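Local coordinates for pilus assembly protein CpaE (Caulobacter crescentus, PDB 4N0P) that forms a receiver-like domain of a longer pilus assembly protein that, as a whole, probably binds and hydrolyses ATP, at residues R22-A27 / T71-M76; H26-R31 / D64-Q69; G58-V63 / V77-G82; G107-I112 / S124-Q129. All coordinates share one frame; numbering follows the deposited sequence. Where two conformers were deposited one is given.

Contact 1 (R22-A27 / T71-M76); sequences RITIHA and TPSLVM
Three main-chain hydrogen bonds join parallel strands 24-28 and 74-77 through Thr-24, His-26, Leu-74 and Met-76. His-26 spans the gap in both directions: its N gives a bond to Leu-74 O (2.9 Å), and its O receives Met-76 N (2.8 Å). The third bond runs from Leu-74 N to Thr-24 O.

At the entry to the strands, side chains take over the pairing. Thr-24 N donates almost straight to Ser-73 OG (3.1 Å, 173° at the hydrogen), while Ser-73 N donates to Thr-24 OG1 (3.3 Å). Each hydroxyl therefore accepts from the other residue's backbone. With chi1 at 48°, Thr-24 holds OG1 between its own N and carbonyl carbon, where it meets Ser-73 N.

The aromatic contact belongs to Pro-72, whose CG sits over one face of the His-26 ring, 3.6 Å from the centroid, in a CH-pi contact displaced toward the rim. The ring's ND1 has its polar partner in Tyr-66.

On the other face of the sheet the packing is aliphatic. Ile-25 CG1 runs beside Leu-74 CD2 at 4.0 Å, and Ile-25 CG2 meets Met-76 SD, also at 4.0 Å. Ala-27 CB faces Met-76 CB, and Val-140 of helix 133-144 packs on Leu-74. Pairing of the first and third strands, with sheet order 2-1-3-4-5, is the topology of flavodoxin-like folds, to which receiver domains such as this one belong.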
# COMPACT_ATOMS: atom_id res chain seq x y z
N ARG A 22 3.98 -9.83 12.44
CA ARG A 22 2.71 -9.33 12.96
C ARG A 22 2.66 -7.82 12.80
O ARG A 22 3.32 -7.08 13.50
CB ARG A 22 2.46 -9.77 14.40
CG ARG A 22 1.05 -9.44 14.87
CD ARG A 22 0.77 -10.02 16.23
NE ARG A 22 1.67 -9.49 17.25
CZ ARG A 22 1.68 -9.89 18.52
NH1 ARG A 22 0.84 -10.83 18.93
NH2 ARG A 22 2.55 -9.36 19.38
N ILE A 23 1.89 -7.38 11.83
CA ILE A 23 1.72 -5.99 11.47
C ILE A 23 0.24 -5.72 11.21
O ILE A 23 -0.56 -6.66 11.05
CB ILE A 23 2.58 -5.62 10.22
CG1 ILE A 23 2.19 -6.49 8.97
CG2 ILE A 23 4.10 -5.68 10.50
CD1 ILE A 23 2.74 -5.98 7.66
N THR A 24 -0.12 -4.45 11.16
CA THR A 24 -1.46 -4.01 10.78
C THR A 24 -1.32 -3.32 9.44
O THR A 24 -0.41 -2.49 9.26
CB THR A 24 -2.09 -3.10 11.84
OG1 THR A 24 -1.12 -2.09 12.20
CG2 THR A 24 -2.51 -3.86 13.08
N ILE A 25 -2.18 -3.70 8.48
CA ILE A 25 -2.17 -3.14 7.14
C ILE A 25 -3.53 -2.51 6.85
O ILE A 25 -4.53 -3.19 7.02
CB ILE A 25 -1.88 -4.21 6.03
CG1 ILE A 25 -0.54 -4.96 6.24
CG2 ILE A 25 -1.98 -3.58 4.61
CD1 ILE A 25 -0.38 -6.24 5.32
N HIS A 26 -3.56 -1.25 6.43
CA HIS A 26 -4.80 -0.61 6.00
C HIS A 26 -4.68 -0.34 4.52
O HIS A 26 -3.75 0.37 4.12
CB HIS A 26 -5.08 0.71 6.75
CG HIS A 26 -5.43 0.55 8.21
ND1 HIS A 26 -5.63 1.66 9.02
CD2 HIS A 26 -5.59 -0.58 8.95
CE1 HIS A 26 -5.87 1.18 10.23
NE2 HIS A 26 -5.88 -0.16 10.23
N ALA A 27 -5.57 -0.92 3.70
CA ALA A 27 -5.49 -0.69 2.27
C ALA A 27 -6.69 0.17 1.86
O ALA A 27 -7.83 -0.21 2.10
CB ALA A 27 -5.47 -2.03 1.52
N THR A 71 -1.74 6.09 12.24
CA THR A 71 -1.48 5.21 11.10
C THR A 71 -0.98 3.82 11.58
O THR A 71 -0.25 3.74 12.58
CB THR A 71 -0.50 5.84 10.11
OG1 THR A 71 0.63 6.32 10.83
CG2 THR A 71 -1.10 7.01 9.32
N PRO A 72 -1.36 2.73 10.82
CA PRO A 72 -0.90 1.38 11.18
C PRO A 72 0.55 1.14 10.69
O PRO A 72 1.16 2.05 10.14
CB PRO A 72 -1.90 0.49 10.40
CG PRO A 72 -2.13 1.25 9.15
CD PRO A 72 -2.22 2.69 9.62
N SER A 73 1.04 -0.12 10.76
CA SER A 73 2.39 -0.44 10.29
C SER A 73 2.57 -0.13 8.80
O SER A 73 3.60 0.40 8.40
CB SER A 73 2.69 -1.93 10.51
OG SER A 73 2.14 -2.44 11.72
N LEU A 74 1.52 -0.43 7.99
CA LEU A 74 1.59 -0.28 6.56
C LEU A 74 0.28 0.28 6.01
O LEU A 74 -0.80 -0.22 6.37
CB LEU A 74 1.90 -1.66 5.90
CG LEU A 74 1.90 -1.70 4.36
CD1 LEU A 74 3.02 -0.88 3.80
CD2 LEU A 74 2.08 -3.11 3.84
N VAL A 75 0.37 1.33 5.21
CA VAL A 75 -0.77 1.98 4.55
C VAL A 75 -0.61 1.73 3.05
O VAL A 75 0.41 2.11 2.47
CB VAL A 75 -0.87 3.49 4.88
CG1 VAL A 75 -2.00 4.14 4.07
CG2 VAL A 75 -1.11 3.72 6.37
N MET A 76 -1.60 1.08 2.43
CA MET A 76 -1.58 0.85 0.98
C MET A 76 -2.63 1.76 0.37
O MET A 76 -3.75 1.83 0.88
CB MET A 76 -1.88 -0.62 0.65
CG MET A 76 -0.85 -1.58 1.19
SD MET A 76 -1.20 -3.30 0.67
CE MET A 76 -0.82 -3.22 -1.02

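Contact 2 (H26-R31 / D64-Q69)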
# COMPACT_ATOMS: atom_id res chain seq x y z
N HIS A 26 -3.56 -1.25 6.43
CA HIS A 26 -4.80 -0.61 6.00
C HIS A 26 -4.68 -0.34 4.52
O HIS A 26 -3.75 0.37 4.12
CB HIS A 26 -5.08 0.71 6.75
CG HIS A 26 -5.43 0.55 8.21
ND1 HIS A 26 -5.63 1.66 9.02
CD2 HIS A 26 -5.59 -0.58 8.95
CE1 HIS A 26 -5.87 1.18 10.23
NE2 HIS A 26 -5.88 -0.16 10.23
N ALA A 27 -5.57 -0.92 3.70
CA ALA A 27 -5.49 -0.69 2.27
C ALA A 27 -6.69 0.17 1.86
O ALA A 27 -7.83 -0.21 2.10
CB ALA A 27 -5.47 -2.03 1.52
N PHE A 28 -6.45 1.33 1.31
CA PHE A 28 -7.51 2.23 0.82
C PHE A 28 -7.48 2.14 -0.66
O PHE A 28 -6.63 2.77 -1.29
CB PHE A 28 -7.28 3.69 1.30
CG PHE A 28 -7.50 3.88 2.77
CD1 PHE A 28 -6.49 3.61 3.69
CD2 PHE A 28 -8.69 4.41 3.25
CE1 PHE A 28 -6.70 3.77 5.05
CE2 PHE A 28 -8.90 4.58 4.61
CZ PHE A 28 -7.90 4.25 5.51
N CYS A 29 -8.36 1.29 -1.23
CA CYS A 29 -8.40 1.04 -2.68
C CYS A 29 -9.38 1.95 -3.37
O CYS A 29 -10.36 2.40 -2.77
CB CYS A 29 -8.74 -0.42 -2.96
SG CYS A 29 -7.76 -1.60 -2.01
N ALA A 30 -9.16 2.15 -4.65
CA ALA A 30 -10.05 2.97 -5.48
C ALA A 30 -10.65 2.14 -6.60
O ALA A 30 -11.62 2.57 -7.23
CB ALA A 30 -9.27 4.15 -6.06
N ARG A 31 -10.06 0.94 -6.88
CA ARG A 31 -10.52 0.06 -7.95
C ARG A 31 -10.96 -1.29 -7.39
O ARG A 31 -10.25 -1.85 -6.54
CB ARG A 31 -9.44 -0.15 -9.02
CG ARG A 31 -9.07 1.13 -9.73
CD ARG A 31 -7.90 0.97 -10.66
NE ARG A 31 -7.23 2.26 -10.88
CZ ARG A 31 -7.57 3.15 -11.80
NH1 ARG A 31 -8.57 2.90 -12.65
NH2 ARG A 31 -6.91 4.30 -11.91
N ASP A 64 -8.29 11.65 4.95
CA ASP A 64 -9.37 12.01 5.87
C ASP A 64 -9.34 11.12 7.13
O ASP A 64 -9.45 11.65 8.24
CB ASP A 64 -10.74 11.92 5.17
CG ASP A 64 -10.91 12.86 4.00
OD1 ASP A 64 -10.32 13.97 4.03
OD2 ASP A 64 -11.63 12.50 3.05
N TYR A 65 -9.19 9.78 6.95
CA TYR A 65 -9.17 8.77 8.03
C TYR A 65 -8.12 9.10 9.11
O TYR A 65 -8.40 8.92 10.30
CB TYR A 65 -8.85 7.36 7.44
CG TYR A 65 -9.22 6.22 8.36
CD1 TYR A 65 -8.31 5.70 9.28
CD2 TYR A 65 -10.47 5.60 8.27
CE1 TYR A 65 -8.66 4.68 10.16
CE2 TYR A 65 -10.83 4.56 9.13
CZ TYR A 65 -9.93 4.13 10.10
OH TYR A 65 -10.30 3.10 10.94
N TYR A 66 -6.90 9.48 8.68
CA TYR A 66 -5.79 9.66 9.61
C TYR A 66 -5.69 11.05 10.24
O TYR A 66 -4.78 11.31 11.02
CB TYR A 66 -4.47 9.24 8.96
CG TYR A 66 -4.47 7.77 8.58
CD1 TYR A 66 -4.69 6.77 9.54
CD2 TYR A 66 -4.26 7.37 7.26
CE1 TYR A 66 -4.70 5.41 9.20
CE2 TYR A 66 -4.30 6.00 6.90
CZ TYR A 66 -4.51 5.04 7.88
OH TYR A 66 -4.52 3.71 7.54
N GLN A 67 -6.69 11.92 9.97
CA GLN A 67 -6.74 13.22 10.64
C GLN A 67 -6.97 12.99 12.12
O GLN A 67 -6.36 13.66 12.95
CB GLN A 67 -7.85 14.11 10.06
CG GLN A 67 -7.63 14.53 8.60
CD GLN A 67 -6.31 15.22 8.36
OE1 GLN A 67 -5.91 16.14 9.11
NE2 GLN A 67 -5.59 14.78 7.33
N ASN A 68 -7.82 11.99 12.43
CA ASN A 68 -8.22 11.60 13.78
C ASN A 68 -7.69 10.22 14.27
O ASN A 68 -7.58 10.04 15.49
CB ASN A 68 -9.74 11.62 13.89
CG ASN A 68 -10.46 10.88 12.78
OD1 ASN A 68 -10.55 9.65 12.79
ND2 ASN A 68 -11.03 11.62 11.83
N GLN A 69 -7.36 9.26 13.37
CA GLN A 69 -6.82 7.96 13.80
C GLN A 69 -5.30 7.86 13.55
O GLN A 69 -4.80 8.41 12.56
CB GLN A 69 -7.52 6.77 13.11
CG GLN A 69 -8.90 6.38 13.63
CD GLN A 69 -8.92 5.85 15.04
OE1 GLN A 69 -9.24 6.57 15.98
NE2 GLN A 69 -8.61 4.58 15.22
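Phe-28, Tyr-65 and Tyr-66 make an aromatic cluster where strand 24-28 faces the C-terminal end of helix 58-65. Phe-28 turns its edge to the face of Tyr-65 in an offset edge-to-face pair, with centroids 5.5 Å apart and planes at 63°. The closest touch is by the outermost carbon of the phenyl ring, Phe-28 CZ, at 3.7 Å from Tyr-65 CG.

Tyr-66 reaches the same strand from the turn after the helix. Its ring meets Phe-28 obliquely, Phe-28 CE1 lying 3.8 Å from Tyr-66 CE2. The hydroxyl lies near the plane of the phenyl ring, 3.3 Å from Phe-28 CE1, and joins the edge of the imidazole in a bent hydrogen bond (136°) between Tyr-66 OH and His-26 ND1, at 2.8 Å. With chi1 near -70° in Phe-28 and much the same in His-26, both rings leave the strand beside their own backbone N and line up along the same side. Beyond them Tyr-66 also rests on Pro-72 of the preceding loop and Val-75 of the adjoining strand.

The phenolic oxygen of a buried tyrosine is thus given a polar partner among aromatic rings, and the approach to a C-H edge of Phe-28 is probably mildly favourable electrostatically.

Contact 3 (G58-V63 / V77-G82); sequences GLEAAV and VETLDG
The start of helix 58-65 packs on the loop after the third strand, 74-77, and one backbone bond ties them: Leu-59 N donates to Glu-78 O at 2.9 Å, from a position tilted 28° out of the carbonyl plane. Gly-58, with a positive phi, brings its CA to 3.3 Å from the same Glu-78 O.

Next to this bond the packing is aliphatic. One methyl of Val-77, CG1, lies 3.9 Å from Leu-59 CD1 and equally 3.9 Å from Ala-62 CB, so it rests against two residues one helical turn apart. Leu-86 and Leu-89 of helix 83-94 also touch Leu-59.

The polar side is built round Glu-60, whose chain bends at chi2 (85°) to carry its carboxylate over the loop. Thr-79 OG1 gives a weak hydrogen bond to Glu-60 OE2 (3.3 Å) and accepts Asp-81 N (3.2 Å), closing an ST turn. A water links Glu-60 OE1 to Leu-80 N. The carboxylate of Glu-78, which probably occupies the place where receiver domains usually carry the phosphoacceptor aspartate, bonds instead to Thr-34 OG1 and the backbone N atoms of Ala-30 and Arg-31.

Glu-60 OE2 and Asp-81 OD2 are only 2.8 Å apart, with carboxylate planes almost perpendicular. So close an approach would be costly for two charged carboxylates and suggests that one has a raised pKa and may be protonated in the crystal; the threonine and the water would offset part of that cost.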
# COMPACT_ATOMS: atom_id res chain seq x y z
N GLY A 58 -10.13 5.29 -1.65
CA GLY A 58 -8.73 5.49 -2.03
C GLY A 58 -7.91 6.42 -1.15
O GLY A 58 -8.24 6.62 0.03
N LEU A 59 -6.84 7.00 -1.72
CA LEU A 59 -5.93 7.88 -1.00
C LEU A 59 -6.67 9.08 -0.37
O LEU A 59 -6.34 9.50 0.75
CB LEU A 59 -4.84 8.35 -1.96
CG LEU A 59 -3.81 9.35 -1.44
CD1 LEU A 59 -3.17 8.90 -0.13
CD2 LEU A 59 -2.74 9.55 -2.47
N GLU A 60 -7.71 9.61 -1.05
CA GLU A 60 -8.49 10.74 -0.51
C GLU A 60 -9.13 10.36 0.83
O GLU A 60 -9.02 11.12 1.79
CB GLU A 60 -9.58 11.15 -1.53
CG GLU A 60 -9.02 11.62 -2.87
CD GLU A 60 -8.68 10.64 -3.99
OE1 GLU A 60 -8.40 9.44 -3.75
OE2 GLU A 60 -8.60 11.13 -5.15
N ALA A 61 -9.71 9.14 0.93
CA ALA A 61 -10.31 8.68 2.18
C ALA A 61 -9.23 8.40 3.22
O ALA A 61 -9.48 8.57 4.41
CB ALA A 61 -11.11 7.42 1.95
N ALA A 62 -8.04 7.97 2.76
CA ALA A 62 -6.93 7.70 3.69
C ALA A 62 -6.52 8.98 4.40
O ALA A 62 -6.40 8.99 5.62
CB ALA A 62 -5.73 7.11 2.93
N VAL A 63 -6.34 10.09 3.65
CA VAL A 63 -5.95 11.38 4.21
C VAL A 63 -7.00 11.82 5.27
O VAL A 63 -6.63 12.27 6.36
CB VAL A 63 -5.75 12.43 3.10
CG1 VAL A 63 -5.57 13.84 3.68
CG2 VAL A 63 -4.56 12.03 2.23
N VAL A 77 -2.25 2.56 -0.64
CA VAL A 77 -3.19 3.54 -1.20
C VAL A 77 -3.24 3.47 -2.72
O VAL A 77 -2.28 3.09 -3.39
CB VAL A 77 -2.89 4.98 -0.73
CG1 VAL A 77 -3.14 5.15 0.77
CG2 VAL A 77 -1.47 5.40 -1.12
N GLU A 78 -4.36 3.96 -3.27
CA GLU A 78 -4.57 4.00 -4.70
C GLU A 78 -5.46 5.21 -5.00
O GLU A 78 -6.26 5.61 -4.16
CB GLU A 78 -5.26 2.69 -5.10
CG GLU A 78 -5.50 2.44 -6.56
CD GLU A 78 -6.28 1.18 -6.85
OE1 GLU A 78 -7.24 0.87 -6.10
OE2 GLU A 78 -5.94 0.50 -7.84
N THR A 79 -5.32 5.79 -6.19
CA THR A 79 -6.20 6.90 -6.59
C THR A 79 -6.65 6.69 -8.04
O THR A 79 -5.91 6.09 -8.82
CB THR A 79 -5.52 8.27 -6.38
OG1 THR A 79 -6.45 9.30 -6.76
CG2 THR A 79 -4.24 8.42 -7.19
N LEU A 80 -7.82 7.22 -8.42
CA LEU A 80 -8.27 7.20 -9.82
C LEU A 80 -7.92 8.51 -10.56
O LEU A 80 -8.20 8.63 -11.75
CB LEU A 80 -9.81 7.03 -9.87
CG LEU A 80 -10.43 5.78 -9.27
CD1 LEU A 80 -11.88 6.04 -8.89
CD2 LEU A 80 -10.38 4.65 -10.26
N ASP A 81 -7.36 9.50 -9.84
CA ASP A 81 -7.21 10.85 -10.37
C ASP A 81 -5.88 11.28 -11.06
O ASP A 81 -5.81 12.42 -11.52
CB ASP A 81 -7.56 11.86 -9.27
CG ASP A 81 -9.01 11.81 -8.83
OD1 ASP A 81 -9.88 11.47 -9.68
OD2 ASP A 81 -9.30 12.14 -7.66
N GLY A 82 -4.90 10.40 -11.22
CA GLY A 82 -3.68 10.76 -11.94
C GLY A 82 -2.51 11.16 -11.07
O GLY A 82 -2.67 11.44 -9.88
O HOH W 1 -9.71 8.05 -6.15

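Contact 4 (G107-I112 / S124-Q129)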
# COMPACT_ATOMS: atom_id res chain seq x y z
N GLY A 107 -0.79 1.62 -8.42
CA GLY A 107 -1.21 2.48 -9.53
C GLY A 107 -1.40 1.72 -10.83
O GLY A 107 -1.06 0.55 -10.90
N GLN A 108 -1.92 2.36 -11.87
CA GLN A 108 -2.07 1.64 -13.15
C GLN A 108 -1.07 2.14 -14.17
O GLN A 108 -1.05 1.62 -15.28
CB GLN A 108 -3.50 1.78 -13.74
CG GLN A 108 -4.68 1.52 -12.80
CD GLN A 108 -4.80 0.10 -12.29
OE1 GLN A 108 -4.67 -0.16 -11.09
NE2 GLN A 108 -5.11 -0.85 -13.17
N THR A 109 -0.25 3.15 -13.80
CA THR A 109 0.68 3.72 -14.76
C THR A 109 2.09 3.20 -14.56
O THR A 109 2.66 3.19 -13.46
CB THR A 109 0.66 5.24 -14.78
OG1 THR A 109 0.99 5.72 -13.48
CG2 THR A 109 -0.69 5.80 -15.25
N ASN A 110 2.67 2.77 -15.69
CA ASN A 110 4.02 2.26 -15.75
C ASN A 110 4.88 3.43 -16.21
O ASN A 110 5.11 3.58 -17.41
CB ASN A 110 4.08 1.07 -16.70
CG ASN A 110 5.42 0.42 -16.75
OD1 ASN A 110 6.24 0.55 -15.83
ND2 ASN A 110 5.68 -0.33 -17.83
N ASP A 111 5.25 4.32 -15.28
CA ASP A 111 5.97 5.56 -15.58
C ASP A 111 7.14 5.78 -14.65
O ASP A 111 6.97 5.90 -13.44
CB ASP A 111 5.01 6.76 -15.49
CG ASP A 111 5.63 8.06 -15.96
OD1 ASP A 111 5.79 8.24 -17.20
OD2 ASP A 111 5.95 8.92 -15.10
N ILE A 112 8.34 5.87 -15.23
CA ILE A 112 9.57 6.03 -14.43
C ILE A 112 9.58 7.38 -13.70
O ILE A 112 9.99 7.41 -12.54
CB ILE A 112 10.80 5.84 -15.32
CG1 ILE A 112 10.89 4.37 -15.77
CG2 ILE A 112 12.11 6.32 -14.63
CD1 ILE A 112 11.71 4.18 -17.04
N SER A 124 7.58 3.40 0.13
CA SER A 124 8.32 2.15 0.24
C SER A 124 8.31 1.33 -1.01
O SER A 124 9.33 0.75 -1.36
CB SER A 124 7.77 1.30 1.39
OG SER A 124 8.10 1.91 2.62
N GLU A 125 7.17 1.31 -1.73
CA GLU A 125 7.05 0.53 -2.95
C GLU A 125 5.93 1.10 -3.80
O GLU A 125 4.99 1.70 -3.28
CB GLU A 125 6.79 -0.96 -2.58
CG GLU A 125 6.82 -1.97 -3.73
CD GLU A 125 8.08 -1.97 -4.57
OE1 GLU A 125 8.25 -1.05 -5.42
OE2 GLU A 125 8.91 -2.89 -4.38
N TYR A 126 6.03 0.88 -5.10
CA TYR A 126 4.99 1.26 -6.04
C TYR A 126 4.64 0.02 -6.84
O TYR A 126 5.54 -0.57 -7.44
CB TYR A 126 5.44 2.44 -6.93
CG TYR A 126 4.45 2.78 -8.03
CD1 TYR A 126 3.21 3.36 -7.73
CD2 TYR A 126 4.72 2.47 -9.36
CE1 TYR A 126 2.30 3.66 -8.74
CE2 TYR A 126 3.81 2.76 -10.37
CZ TYR A 126 2.60 3.35 -10.06
OH TYR A 126 1.71 3.66 -11.07
N LEU A 127 3.38 -0.44 -6.77
CA LEU A 127 2.95 -1.65 -7.46
C LEU A 127 2.08 -1.31 -8.63
O LEU A 127 1.18 -0.49 -8.50
CB LEU A 127 2.20 -2.59 -6.49
CG LEU A 127 2.97 -3.09 -5.28
CD1 LEU A 127 2.05 -3.90 -4.38
CD2 LEU A 127 4.17 -3.95 -5.70
N THR A 128 2.40 -1.89 -9.81
CA THR A 128 1.66 -1.57 -11.02
C THR A 128 0.78 -2.73 -11.39
O THR A 128 1.27 -3.85 -11.62
CB THR A 128 2.59 -1.21 -12.21
OG1 THR A 128 3.66 -0.37 -11.77
CG2 THR A 128 1.84 -0.53 -13.35
N GLN A 129 -0.50 -2.46 -11.43
CA GLN A 129 -1.49 -3.43 -11.83
C GLN A 129 -1.33 -3.69 -13.33
O GLN A 129 -0.90 -2.78 -14.05
CB GLN A 129 -2.89 -2.92 -11.48
CG GLN A 129 -3.27 -3.10 -10.02
CD GLN A 129 -4.31 -4.19 -9.89
OE1 GLN A 129 -4.07 -5.37 -10.19
NE2 GLN A 129 -5.52 -3.79 -9.50
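Tyr-126 reaches across to Thr-109 with its hydroxyl, donating a short hydrogen bond from Tyr-126 OH to Thr-109 O of 2.6 Å. The donor lies in the carbonyl plane on a lone pair, at 130° to the C=O, and the carbonyl oxygen in turn sits at the edge of the phenol ring, near its plane. Tyr-126 OH also passes 3.5 Å from Gly-107 CA, where no side chain intervenes. Its ring is directed to this loop by CG lying opposite the backbone N (chi1 174°).

Two main-chain bonds frame the same glycine: Gly-107 N to Leu-127 O (2.9 Å) and Gln-129 N to Gly-107 O (3.1 Å), the pattern of a parallel bridge with Thr-128. The methyl Thr-128 CG2 is 3.8 Å from Thr-109 O, a second neighbour of the carbonyl that Tyr-126 holds. At the far end the two glutamines run alongside each other, Gln-108 OE1 reaching 3.3 Å from Gln-129 CB, with their amide planes nearly perpendicular.

Further out, Glu-125 OE1 takes Tyr-126 N through its anti lone pair, and Leu-114, Tyr-115 and Leu-118 of helix 112-120 touch the phenol. Asp-111 caps that helix by accepting Leu-114 N, and Gln-129 NE2 bonds to Thr-34 OG1.

The fourth and fifth strands, joined through an intervening helix, make a beta-alpha-beta crossover, as throughout parallel alpha/beta folds such as the receiver domain. Tyr-126 probably corresponds to the switch aromatic of response regulators, and Gln-129, three residues on, to their conserved lysine.

In the fold
Contact 1 is the most internal of the four, pairing the strands at the middle of the sheet with backbone bonds and aliphatic packing, while contact 4 repeats strand pairing at the sheet's edge, partly exposed and with a tyrosine hydroxyl added to the backbone bonds. Contacts 1 and 2 share strand 24-28, with His-26 meeting a proline in one and a tyrosine in the other. Contacts 2 and 3 both use helix 58-65, aromatic at its end and charged at its beginning. Contact 3 combines a buried aliphatic side with an acidic surface. Glu-78 OE1 bonds to backbone N atoms of contact 2, and Gln-108 of contact 4 packs nearby, so these three meet at the C-terminal ends of the strands.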